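Local coordinates for nuclear hormone receptor HR38 (Drosophila melanogaster, PDB 1PDU), which is an orphan nuclear receptor that mediates an atypical ecdysteroid signalling pathway, at residues 13-16 and 17-21. Residues are numbered along the deposited sequence; the frame is centred on the assembly and turned at random.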
loop_
_atom_site.group_PDB
_atom_site.type_symbol
_atom_site.label_atom_id
_atom_site.label_comp_id
_atom_site.label_asym_id
_atom_site.label_seq_id
_atom_site.Cartn_x
_atom_site.Cartn_y
_atom_site.Cartn_z
ATOM N N ILE A 13 13.655 20.250 -4.526
ATOM C CA ILE A 13 12.620 20.153 -3.497
ATOM C C ILE A 13 12.937 19.198 -2.357
ATOM O O ILE A 13 13.670 18.226 -2.529
ATOM C CB ILE A 13 11.267 19.733 -4.098
ATOM C CG1 ILE A 13 11.451 18.491 -4.975
ATOM C CG2 ILE A 13 10.655 20.900 -4.874
ATOM C CD1 ILE A 13 10.159 17.981 -5.582
ATOM N N SER A 14 12.358 19.482 -1.195
ATOM C CA SER A 14 12.552 18.669 -0.002
ATOM C C SER A 14 12.028 17.242 -0.179
ATOM O O SER A 14 11.140 16.970 -0.998
ATOM C CB SER A 14 11.847 19.305 1.196
ATOM O OG SER A 14 10.436 19.222 1.060
ATOM N N LEU A 15 12.590 16.335 0.610
ATOM C CA LEU A 15 12.200 14.942 0.564
ATOM C C LEU A 15 10.696 14.760 0.786
ATOM O O LEU A 15 10.034 14.064 0.014
ATOM C CB LEU A 15 12.987 14.158 1.612
ATOM C CG LEU A 15 12.639 12.679 1.785
ATOM C CD1 LEU A 15 12.697 11.956 0.450
ATOM C CD2 LEU A 15 13.605 12.063 2.786
ATOM N N ILE A 16 10.148 15.396 1.816
ATOM C CA ILE A 16 8.730 15.239 2.091
ATOM C C ILE A 16 7.846 15.788 0.972
ATOM O O ILE A 16 6.788 15.238 0.694
ATOM C CB ILE A 16 8.343 15.862 3.464
ATOM C CG1 ILE A 16 6.894 15.498 3.810
ATOM C CG2 ILE A 16 8.532 17.373 3.446
ATOM C CD1 ILE A 16 6.503 15.833 5.243
ATOM N N THR A 17 8.270 16.862 0.314
ATOM C CA THR A 17 7.474 17.403 -0.785
ATOM C C THR A 17 7.627 16.475 -1.996
ATOM O O THR A 17 6.716 16.325 -2.801
ATOM C CB THR A 17 7.907 18.858 -1.162
ATOM O OG1 THR A 17 7.517 19.762 -0.120
ATOM C CG2 THR A 17 7.249 19.302 -2.463
ATOM N N ALA A 18 8.780 15.838 -2.123
ATOM C CA ALA A 18 8.976 14.932 -3.247
ATOM C C ALA A 18 8.057 13.724 -3.029
ATOM O O ALA A 18 7.439 13.205 -3.970
ATOM C CB ALA A 18 10.443 14.483 -3.322
ATOM N N LEU A 19 7.966 13.291 -1.775
ATOM C CA LEU A 19 7.134 12.155 -1.441
ATOM C C LEU A 19 5.664 12.472 -1.643
ATOM O O LEU A 19 4.952 11.708 -2.282
ATOM C CB LEU A 19 7.396 11.700 -0.002
ATOM C CG LEU A 19 8.754 11.038 0.270
ATOM C CD1 LEU A 19 8.775 10.463 1.666
ATOM C CD2 LEU A 19 9.016 9.928 -0.748
ATOM N N VAL A 20 5.215 13.603 -1.115
ATOM C CA VAL A 20 3.815 13.992 -1.250
ATOM C C VAL A 20 3.423 14.142 -2.711
ATOM O O VAL A 20 2.323 13.749 -3.111
ATOM C CB VAL A 20 3.518 15.316 -0.511
ATOM C CG1 VAL A 20 2.082 15.748 -0.764
ATOM C CG2 VAL A 20 3.725 15.126 0.972
ATOM N N ARG A 21 4.319 14.711 -3.512
ATOM C CA ARG A 21 4.033 14.886 -4.933
ATOM C C ARG A 21 3.941 13.531 -5.618
ATOM O O ARG A 21 3.111 13.338 -6.499
ATOM C CB ARG A 21 5.111 15.739 -5.615
ATOM C CG ARG A 21 5.062 17.209 -5.227
ATOM C CD ARG A 21 6.086 18.036 -5.993
ATOM N NE ARG A 21 6.057 19.439 -5.581
ATOM C CZ ARG A 21 6.917 20.358 -6.008
ATOM N NH1 ARG A 21 6.818 21.613 -5.581
ATOM N NH2 ARG A 21 7.884 20.021 -6.859
#
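Ser14 N-caps helix 15-25: its OG, set between its own backbone N and carbonyl carbon (chi1 70°), reaches forward to the first turn and accepts from Thr17 N at 3.3 Å, with an N-H...O angle of 152°. Thr17 OG1 lies 3.2 Å from the same Ser14 OG, at best a weak bond. The carbonyl of Ser14 meanwhile receives Ala18 N, and the i to i+4 ladder continues with Leu19 N on Leu15 O (2.8 Å) and Val20 N on Ile16 O (2.9 Å).

Just before the cap, Ile13 reaches forward along the outside of the first turn. CG1 takes the position between N and C (chi1 50°) and the chain then extends, which sends CD1 to 4.2 Å from Ala18 CB. The Arg21 side chain, extended from CG to NE, stands out from the helix and leans toward its N-terminal end, bringing NH2 3.3 Å from Ile13 CD1 and 3.5 Å from Ile13 CG2; both branches meet the NH2 end of the guanidinium, CD1 approaching it obliquely. On another side of the helix, Leu15 CD1 rests 4.1 Å from Leu19 CG, and Ile16 CG1 meets Val20 CG2 in the same apolar way.

Leu15, Ile16, Leu19 and Val20 join the first helix of the ligand-binding domain to its neighbours: Leu19, buried, and Ile16 reach both helix 146-157 and helix 167-187, Val20 touches the former at Ser147, and Leu15 packs on Lys176 and Ser180 of the latter.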